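Local coordinates for putative hexose oxidase (Nonomuraea sp. ATCC 39727, PDB 5AWV), which uses a covalently bound FAD to act on glycopeptide antibiotics such as teicoplanin, probably oxidising a sugar alcohol on them, at residues 185-191 and 509-515; 287-293 and 325-329. All blocks are in the same frame, centred on the assembly; numbering follows the deposited sequence.

Interaction 1 (185-191 and 509-515); sequences VVVNKQG and YDPRNHF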
ATOM      1  N   VAL A 185      17.618  -4.323   5.415  1.00 16.63           N
ATOM      2  CA  VAL A 185      18.307  -4.962   6.512  1.00 17.93           C
ATOM      3  C   VAL A 185      17.882  -6.451   6.495  1.00 20.15           C
ATOM      4  O   VAL A 185      16.711  -6.775   6.652  1.00 20.48           O
ATOM      5  CB  VAL A 185      18.027  -4.301   7.838  1.00 19.78           C
ATOM      6  CG1 VAL A 185      18.552  -5.092   9.005  1.00 20.81           C
ATOM      7  CG2 VAL A 185      18.561  -2.880   7.852  1.00 18.12           C
ATOM      8  N   VAL A 186      18.839  -7.313   6.206  1.00 17.53           N
ATOM      9  CA  VAL A 186      18.649  -8.749   6.144  1.00 22.42           C
ATOM     10  C   VAL A 186      19.436  -9.475   7.240  1.00 24.71           C
ATOM     11  O   VAL A 186      20.366  -8.901   7.790  1.00 24.79           O
ATOM     12  CB  VAL A 186      19.120  -9.304   4.765  1.00 24.03           C
ATOM     13  CG1 VAL A 186      18.282  -8.688   3.641  1.00 22.26           C
ATOM     14  CG2 VAL A 186      20.630  -9.068   4.518  1.00 23.95           C
ATOM     15  N   VAL A 187      19.104 -10.743   7.471  1.00 23.69           N
ATOM     16  CA  VAL A 187      19.723 -11.545   8.522  1.00 24.31           C
ATOM     17  C   VAL A 187      20.396 -12.721   7.871  1.00 25.40           C
ATOM     18  O   VAL A 187      19.719 -13.508   7.190  1.00 23.50           O
ATOM     19  CB  VAL A 187      18.698 -12.075   9.492  1.00 23.29           C
ATOM     20  CG1 VAL A 187      19.309 -13.040  10.461  1.00 29.28           C
ATOM     21  CG2 VAL A 187      18.059 -10.930  10.281  1.00 24.29           C
ATOM     22  N   ASN A 188      21.719 -12.889   8.095  1.00 24.25           N
ATOM     23  CA  ASN A 188      22.439 -14.018   7.421  1.00 24.15           C
ATOM     24  C   ASN A 188      22.295 -15.332   8.177  1.00 22.53           C
ATOM     25  O   ASN A 188      21.655 -15.397   9.210  1.00 20.88           O
ATOM     26  CB  ASN A 188      23.946 -13.661   7.150  1.00 25.84           C
ATOM     27  CG  ASN A 188      24.746 -13.470   8.417  1.00 21.68           C
ATOM     28  OD1 ASN A 188      24.355 -13.805   9.509  1.00 24.07           O
ATOM     29  ND2 ASN A 188      25.837 -12.861   8.256  1.00 30.50           N
ATOM     30  N   LYS A 189      22.902 -16.408   7.676  1.00 26.19           N
ATOM     31  CA  LYS A 189      22.755 -17.708   8.362  1.00 29.72           C
ATOM     32  C   LYS A 189      23.331 -17.699   9.758  1.00 29.22           C
ATOM     33  O   LYS A 189      22.772 -18.332  10.634  1.00 28.80           O
ATOM     34  CB  LYS A 189      23.339 -18.892   7.554  1.00 37.63           C
ATOM     35  CG  LYS A 189      22.603 -20.180   7.985  1.00 51.21           C
ATOM     36  CD  LYS A 189      23.286 -21.533   7.690  1.00 64.17           C
ATOM     37  CE  LYS A 189      22.440 -22.475   6.824  1.00 67.58           C
ATOM     38  NZ  LYS A 189      22.471 -22.004   5.408  1.00 73.28           N
ATOM     39  N   GLN A 190      24.369 -16.894  10.020  1.00 31.12           N
ATOM     40  CA  GLN A 190      24.900 -16.806  11.406  1.00 35.96           C
ATOM     41  C   GLN A 190      24.072 -15.917  12.316  1.00 35.46           C
ATOM     42  O   GLN A 190      24.388 -15.794  13.488  1.00 33.72           O
ATOM     43  CB  GLN A 190      26.359 -16.313  11.449  1.00 39.85           C
ATOM     44  CG  GLN A 190      27.344 -17.220  10.703  1.00 42.60           C
ATOM     45  CD  GLN A 190      27.173 -17.149   9.197  1.00 47.83           C
ATOM     46  OE1 GLN A 190      26.726 -16.126   8.656  1.00 49.39           O
ATOM     47  NE2 GLN A 190      27.453 -18.250   8.511  1.00 51.05           N
ATOM     48  N   GLY A 191      23.020 -15.278  11.809  1.00 33.14           N
ATOM     49  CA  GLY A 191      22.109 -14.533  12.697  1.00 27.73           C
ATOM     50  C   GLY A 191      22.460 -13.076  12.847  1.00 25.56           C
ATOM     51  O   GLY A 191      21.914 -12.433  13.719  1.00 27.62           O
ATOM     52  N   TYR A 509      18.712 -14.567   1.030  1.00 20.76           N
ATOM     53  CA  TYR A 509      18.771 -13.435   1.910  1.00 20.80           C
ATOM     54  C   TYR A 509      18.093 -13.589   3.216  1.00 19.56           C
ATOM     55  O   TYR A 509      18.433 -12.858   4.137  1.00 22.20           O
ATOM     56  CB  TYR A 509      18.271 -12.190   1.217  1.00 23.53           C
ATOM     57  CG  TYR A 509      19.108 -11.780   0.012  1.00 21.11           C
ATOM     58  CD1 TYR A 509      18.833 -12.249  -1.272  1.00 19.34           C
ATOM     59  CD2 TYR A 509      20.150 -10.899   0.167  1.00 21.13           C
ATOM     60  CE1 TYR A 509      19.599 -11.854  -2.324  1.00 22.72           C
ATOM     61  CE2 TYR A 509      20.913 -10.468  -0.884  1.00 20.02           C
ATOM     62  CZ  TYR A 509      20.665 -10.935  -2.117  1.00 20.08           C
ATOM     63  OH  TYR A 509      21.399 -10.506  -3.170  1.00 23.43           O
ATOM     64  N   ASP A 510      17.205 -14.541   3.402  1.00 18.82           N
ATOM     65  CA  ASP A 510      16.631 -14.815   4.751  1.00 19.52           C
ATOM     66  C   ASP A 510      16.674 -16.342   5.026  1.00 22.66           C
ATOM     67  O   ASP A 510      15.616 -17.016   5.265  1.00 22.87           O
ATOM     68  CB  ASP A 510      15.162 -14.280   4.919  1.00 19.63           C
ATOM     69  CG  ASP A 510      14.605 -14.495   6.285  1.00 20.25           C
ATOM     70  OD1 ASP A 510      15.368 -14.633   7.269  1.00 20.35           O
ATOM     71  OD2 ASP A 510      13.359 -14.531   6.488  1.00 21.73           O
ATOM     72  N   PRO A 511      17.897 -16.918   5.013  1.00 26.21           N
ATOM     73  CA  PRO A 511      18.019 -18.387   5.183  1.00 25.64           C
ATOM     74  C   PRO A 511      17.465 -18.903   6.481  1.00 25.59           C
ATOM     75  O   PRO A 511      17.020 -20.017   6.517  1.00 25.98           O
ATOM     76  CB  PRO A 511      19.533 -18.642   5.032  1.00 25.41           C
ATOM     77  CG  PRO A 511      20.149 -17.351   5.499  1.00 25.70           C
ATOM     78  CD  PRO A 511      19.236 -16.300   4.880  1.00 26.99           C
ATOM     79  N   ARG A 512      17.346 -18.089   7.504  1.00 22.76           N
ATOM     80  CA  ARG A 512      16.739 -18.561   8.735  1.00 24.18           C
ATOM     81  C   ARG A 512      15.236 -18.400   8.821  1.00 22.44           C
ATOM     82  O   ARG A 512      14.625 -18.825   9.832  1.00 21.74           O
ATOM     83  CB  ARG A 512      17.348 -17.899   9.977  1.00 26.83           C
ATOM     84  CG  ARG A 512      18.843 -18.125  10.093  1.00 30.05           C
ATOM     85  CD  ARG A 512      19.519 -17.004  10.868  1.00 30.31           C
ATOM     86  NE  ARG A 512      19.147 -17.136  12.245  1.00 29.59           N
ATOM     87  CZ  ARG A 512      19.867 -17.711  13.210  1.00 37.40           C
ATOM     88  NH1 ARG A 512      21.069 -18.222  12.993  1.00 36.48           N
ATOM     89  NH2 ARG A 512      19.365 -17.748  14.411  1.00 37.72           N
ATOM     90  N   ASN A 513      14.611 -17.833   7.794  1.00 21.64           N
ATOM     91  CA  ASN A 513      13.191 -17.612   7.848  1.00 19.57           C
ATOM     92  C   ASN A 513      12.788 -16.789   9.074  1.00 18.27           C
ATOM     93  O   ASN A 513      11.840 -17.074   9.798  1.00 21.42           O
ATOM     94  CB  ASN A 513      12.425 -18.939   7.746  1.00 20.91           C
ATOM     95  CG  ASN A 513      10.948 -18.742   7.382  1.00 21.39           C
ATOM     96  OD1 ASN A 513      10.059 -19.452   7.857  1.00 25.95           O
ATOM     97  ND2 ASN A 513      10.706 -17.748   6.635  1.00 17.03           N
ATOM     98  N   HIS A 514      13.547 -15.743   9.339  1.00 20.08           N
ATOM     99  CA  HIS A 514      13.206 -14.875  10.471  1.00 20.22           C
ATOM    100  C   HIS A 514      12.075 -13.914  10.101  1.00 20.81           C
ATOM    101  O   HIS A 514      11.408 -13.444  10.994  1.00 22.09           O
ATOM    102  CB  HIS A 514      14.421 -14.101  10.897  1.00 22.12           C
ATOM    103  CG  HIS A 514      14.260 -13.379  12.180  1.00 24.48           C
ATOM    104  ND1 HIS A 514      14.064 -14.026  13.383  1.00 25.73           N
ATOM    105  CD2 HIS A 514      14.238 -12.050  12.447  1.00 24.54           C
ATOM    106  CE1 HIS A 514      13.918 -13.124  14.336  1.00 26.45           C
ATOM    107  NE2 HIS A 514      14.022 -11.923  13.799  1.00 25.52           N
ATOM    108  N   PHE A 515      11.896 -13.630   8.814  1.00 17.48           N
ATOM    109  CA  PHE A 515      10.774 -12.770   8.348  1.00 20.86           C
ATOM    110  C   PHE A 515       9.690 -13.657   7.772  1.00 17.32           C
ATOM    111  O   PHE A 515       9.879 -14.247   6.741  1.00 17.69           O
ATOM    112  CB  PHE A 515      11.297 -11.752   7.376  1.00 19.92           C
ATOM    113  CG  PHE A 515      12.300 -10.870   8.000  1.00 21.39           C
ATOM    114  CD1 PHE A 515      11.875  -9.811   8.794  1.00 20.01           C
ATOM    115  CD2 PHE A 515      13.677 -11.150   7.925  1.00 20.98           C
ATOM    116  CE1 PHE A 515      12.783  -9.013   9.456  1.00 20.43           C
ATOM    117  CE2 PHE A 515      14.590 -10.319   8.602  1.00 21.38           C
ATOM    118  CZ  PHE A 515      14.124  -9.240   9.341  1.00 19.00           C
TER
HETATM  119  O   HOH W   1      17.872 -15.401   7.875  1.00 17.53           O
HETATM  120  O   HOH W   2      16.723 -11.585   5.898  1.00 20.10           O
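Arg512 reaches along the turn that follows strand 179-187, its chain lying beside the carbonyls of Asn188 and Lys189 and hydrogen-bonding the second. Its CB starts toward 185-191, with CG anti to the carbonyl carbon (chi1 -58°), and CG passes 4.0 Å from both Asn188 O and Lys189 O. CD comes closer, 3.1 Å from Asn188 O, and Val187 CG1 touches Arg512 CD at 4.0 Å, the two side chains crossing at about a right angle. A bend at chi3 (71°) then swings NE and CZ beneath the alpha carbon of Gly191, which lies over one face of the guanidinium, toward its rim. At the tip, NH1 donates to Lys189 O at 2.9 Å, nearly straight and in the guanidinium plane, though tilted from the plane of the carbonyl. The turn thus meets the flat group at a face and at an edge.

Beside it, Pro511 lays CG against Lys189 N at 3.6 Å. The other branch of Val187, CG2, touches Phe515 CE2 at 3.9 Å. Two waters bridge the backbones. One donates to Val187 O and Asp510 OD1 and accepts from Arg512 N; the other joins Val187 N to Tyr509 O. Asp510 holds its own loop in shape: OD1 accepts from His514 N and OD2 from Phe515 N at 2.9 Å, both on the syn sides of the carboxylate, which also forms a salt bridge with Lys506.

Val74 and Val78 of helix 67-80 pack on Val187 and Arg512. Two type I turns, Asn188 to Gly191 and Asp510 to Asn513, here join the FAD-binding domain of the PCMH-type fold to the C-terminal berberine-like segment, an association characteristic of berberine bridge enzyme-like flavoproteins.

Interaction 2 (287-293 and 325-329); sequences PYTGLWS and LLDAH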
ATOM      1  N   PRO A 287      -5.819   5.650 -26.451  1.00 21.50           N
ATOM      2  CA  PRO A 287      -6.063   6.988 -25.865  1.00 22.87           C
ATOM      3  C   PRO A 287      -6.716   6.905 -24.496  1.00 19.81           C
ATOM      4  O   PRO A 287      -6.599   7.827 -23.749  1.00 19.13           O
ATOM      5  CB  PRO A 287      -7.010   7.671 -26.878  1.00 23.64           C
ATOM      6  CG  PRO A 287      -7.625   6.571 -27.562  1.00 25.59           C
ATOM      7  CD  PRO A 287      -6.754   5.354 -27.547  1.00 26.33           C
ATOM      8  N   TYR A 288      -7.285   5.766 -24.127  1.00 18.00           N
ATOM      9  CA  TYR A 288      -7.916   5.638 -22.812  1.00 18.12           C
ATOM     10  C   TYR A 288      -6.933   5.250 -21.668  1.00 18.22           C
ATOM     11  O   TYR A 288      -7.420   5.045 -20.553  1.00 15.45           O
ATOM     12  CB  TYR A 288      -9.055   4.632 -22.864  1.00 18.02           C
ATOM     13  CG  TYR A 288     -10.240   5.076 -23.746  1.00 20.56           C
ATOM     14  CD1 TYR A 288     -11.197   6.003 -23.293  1.00 19.40           C
ATOM     15  CD2 TYR A 288     -10.359   4.570 -25.038  1.00 21.37           C
ATOM     16  CE1 TYR A 288     -12.239   6.393 -24.103  1.00 20.77           C
ATOM     17  CE2 TYR A 288     -11.374   4.980 -25.896  1.00 22.70           C
ATOM     18  CZ  TYR A 288     -12.320   5.887 -25.419  1.00 22.84           C
ATOM     19  OH  TYR A 288     -13.343   6.217 -26.274  1.00 27.81           O
ATOM     20  N   THR A 289      -5.607   5.205 -21.937  1.00 14.78           N
ATOM     21  CA  THR A 289      -4.631   5.078 -20.867  1.00 15.24           C
ATOM     22  C   THR A 289      -4.744   6.249 -19.856  1.00 17.12           C
ATOM     23  O   THR A 289      -4.405   6.082 -18.681  1.00 14.67           O
ATOM     24  CB  THR A 289      -3.180   5.006 -21.333  1.00 15.87           C
ATOM     25  OG1 THR A 289      -2.900   6.124 -22.158  1.00 17.31           O
ATOM     26  CG2 THR A 289      -2.912   3.731 -22.075  1.00 16.61           C
ATOM     27  N   GLY A 290      -5.239   7.403 -20.320  1.00 16.62           N
ATOM     28  CA  GLY A 290      -5.522   8.582 -19.464  1.00 17.68           C
ATOM     29  C   GLY A 290      -6.865   8.575 -18.681  1.00 15.95           C
ATOM     30  O   GLY A 290      -7.160   9.535 -17.938  1.00 15.22           O
ATOM     31  N   LEU A 291      -7.593   7.463 -18.750  1.00 14.38           N
ATOM     32  CA  LEU A 291      -8.871   7.291 -18.047  1.00 13.75           C
ATOM     33  C   LEU A 291      -8.790   6.142 -17.068  1.00 14.27           C
ATOM     34  O   LEU A 291      -8.159   5.064 -17.318  1.00 14.83           O
ATOM     35  CB  LEU A 291      -9.986   6.962 -19.079  1.00 14.43           C
ATOM     36  CG  LEU A 291     -11.415   6.780 -18.550  1.00 15.98           C
ATOM     37  CD1 LEU A 291     -12.504   7.239 -19.533  1.00 15.56           C
ATOM     38  CD2 LEU A 291     -11.709   5.344 -18.100  1.00 17.18           C
ATOM     39  N   TRP A 292      -9.455   6.338 -15.977  1.00 14.10           N
ATOM     40  CA  TRP A 292      -9.645   5.316 -14.994  1.00 14.35           C
ATOM     41  C   TRP A 292     -11.017   5.418 -14.362  1.00 14.46           C
ATOM     42  O   TRP A 292     -11.578   6.486 -14.184  1.00 14.54           O
ATOM     43  CB  TRP A 292      -8.593   5.498 -13.871  1.00 14.25           C
ATOM     44  CG  TRP A 292      -8.742   4.487 -12.744  1.00 15.92           C
ATOM     45  CD1 TRP A 292      -8.235   3.207 -12.669  1.00 16.49           C
ATOM     46  CD2 TRP A 292      -9.387   4.727 -11.504  1.00 17.29           C
ATOM     47  NE1 TRP A 292      -8.572   2.629 -11.493  1.00 18.62           N
ATOM     48  CE2 TRP A 292      -9.265   3.538 -10.732  1.00 18.10           C
ATOM     49  CE3 TRP A 292     -10.060   5.819 -10.967  1.00 17.79           C
ATOM     50  CZ2 TRP A 292      -9.859   3.400  -9.478  1.00 20.27           C
ATOM     51  CZ3 TRP A 292     -10.682   5.676  -9.715  1.00 19.94           C
ATOM     52  CH2 TRP A 292     -10.530   4.496  -8.964  1.00 19.57           C
ATOM     53  N   SER A 293     -11.547   4.271 -14.029  1.00 14.49           N
ATOM     54  CA  SER A 293     -12.820   4.197 -13.326  1.00 16.08           C
ATOM     55  C   SER A 293     -12.873   3.006 -12.458  1.00 15.73           C
ATOM     56  O   SER A 293     -12.092   2.058 -12.610  1.00 16.19           O
ATOM     57  CB  SER A 293     -13.974   4.174 -14.350  1.00 17.01           C
ATOM     58  OG  SER A 293     -13.966   2.968 -15.088  1.00 17.40           O
ATOM     59  N   LEU A 325     -13.525  11.431 -24.402  1.00 19.48           N
ATOM     60  CA  LEU A 325     -13.221  10.104 -23.913  1.00 19.81           C
ATOM     61  C   LEU A 325     -14.073   9.707 -22.759  1.00 15.80           C
ATOM     62  O   LEU A 325     -14.475   8.529 -22.622  1.00 15.88           O
ATOM     63  CB  LEU A 325     -11.755  10.028 -23.492  1.00 21.70           C
ATOM     64  CG  LEU A 325     -10.702  10.219 -24.562  1.00 22.05           C
ATOM     65  CD1 LEU A 325      -9.288  10.095 -23.902  1.00 23.99           C
ATOM     66  CD2 LEU A 325     -10.852   9.323 -25.802  1.00 22.05           C
ATOM     67  N   LEU A 326     -14.308  10.687 -21.885  1.00 16.53           N
ATOM     68  CA  LEU A 326     -15.098  10.495 -20.666  1.00 17.47           C
ATOM     69  C   LEU A 326     -16.533  10.110 -21.031  1.00 16.69           C
ATOM     70  O   LEU A 326     -17.107   9.123 -20.509  1.00 17.36           O
ATOM     71  CB  LEU A 326     -15.059  11.789 -19.909  1.00 19.43           C
ATOM     72  CG  LEU A 326     -15.683  11.894 -18.530  1.00 25.09           C
ATOM     73  CD1 LEU A 326     -16.749  12.925 -18.349  1.00 32.23           C
ATOM     74  CD2 LEU A 326     -15.991  10.700 -17.751  1.00 25.22           C
ATOM     75  N   ASP A 327     -17.043  10.850 -22.031  1.00 17.25           N
ATOM     76  CA  ASP A 327     -18.464  10.652 -22.489  1.00 18.52           C
ATOM     77  C   ASP A 327     -18.648   9.345 -23.123  1.00 16.45           C
ATOM     78  O   ASP A 327     -19.614   8.637 -22.857  1.00 17.94           O
ATOM     79  CB  ASP A 327     -18.911  11.783 -23.402  1.00 18.27           C
ATOM     80  CG  ASP A 327     -19.215  13.062 -22.642  1.00 20.05           C
ATOM     81  OD1 ASP A 327     -19.387  12.997 -21.417  1.00 26.57           O
ATOM     82  OD2 ASP A 327     -19.195  14.136 -23.306  1.00 24.16           O
ATOM     83  N   ALA A 328     -17.728   8.984 -23.995  1.00 17.15           N
ATOM     84  CA  ALA A 328     -17.762   7.702 -24.634  1.00 17.11           C
ATOM     85  C   ALA A 328     -17.657   6.503 -23.713  1.00 19.25           C
ATOM     86  O   ALA A 328     -18.352   5.490 -23.893  1.00 15.47           O
ATOM     87  CB  ALA A 328     -16.696   7.638 -25.674  1.00 19.97           C
ATOM     88  N   HIS A 329     -16.792   6.578 -22.680  1.00 14.31           N
ATOM     89  CA  HIS A 329     -16.785   5.543 -21.671  1.00 15.14           C
ATOM     90  C   HIS A 329     -18.129   5.404 -20.934  1.00 14.25           C
ATOM     91  O   HIS A 329     -18.653   4.290 -20.718  1.00 14.19           O
ATOM     92  CB  HIS A 329     -15.643   5.879 -20.629  1.00 14.84           C
ATOM     93  CG  HIS A 329     -15.542   4.917 -19.499  1.00 15.05           C
ATOM     94  ND1 HIS A 329     -15.076   3.635 -19.648  1.00 17.57           N
ATOM     95  CD2 HIS A 329     -15.865   5.048 -18.199  1.00 17.35           C
ATOM     96  CE1 HIS A 329     -15.114   3.019 -18.484  1.00 17.01           C
ATOM     97  NE2 HIS A 329     -15.573   3.869 -17.583  1.00 18.22           N
TER
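Helix-on-sheet packing in the seven-stranded antiparallel sheet brings the start of strand 291-298, with the 3-10 turn before it, against helix 322-334. The axes of strand 291-293 and helix 325-329 approach to 10.0 Å, with 38° between their N-to-C directions. At the turn, Leu325 sends CD2 over one face of the Tyr288 ring, 4.0 Å from its centroid, a CH-pi contact. The same ring turns an edge to the helix backbone, with Tyr288 CE1 3.4 Å from Leu325 O, and its OH ends at Ala328 CB. Leu325 CD1, the other branch, lies against Pro287 O.

One helical turn on, His329 has CG anti to the backbone N (chi1 178°), which carries the imidazole out over the strand. Leu291 CD2 sits almost exactly on the ring normal, 4.0 Å from the centroid, while its CD1 touches His329 CB at 3.6 Å. NE2 shares a 3.1 Å hydrogen bond with Ser293 OG, which also bonds Tyr278. Trp277, from helix 264-280, meets both aromatic rings edge-to-face. By ordinary strand alternation Leu291 and Ser293 point toward the helix and Trp292 away; helices on one sheet face are consistent with the substrate domain of berberine bridge enzyme-like oxidases.

Interactions 1 and 2 lie in two different parts of the fold, one in the FAD-binding part and one in the antiparallel-sheet part. Their centres lie 46 Å apart, on opposite sides of the chain's centre, and their nearest atoms are about 31 Å apart, yet in sequence 287-293 and 325-329 are nested inside the long loop closed by 185-191 and 509-515. Interaction 1 ties the FAD-binding part to the C-terminal segment: the side chain of Phe515 is about 7 Å from the FAD and about 5 Å from that of Val86, an FAD-binding residue. In interaction 2 the side chain of Ser293 is about 13 Å from both FAD and the bound aminoglucuronate; Trp292 packs on a modified side chain of the bound peptide.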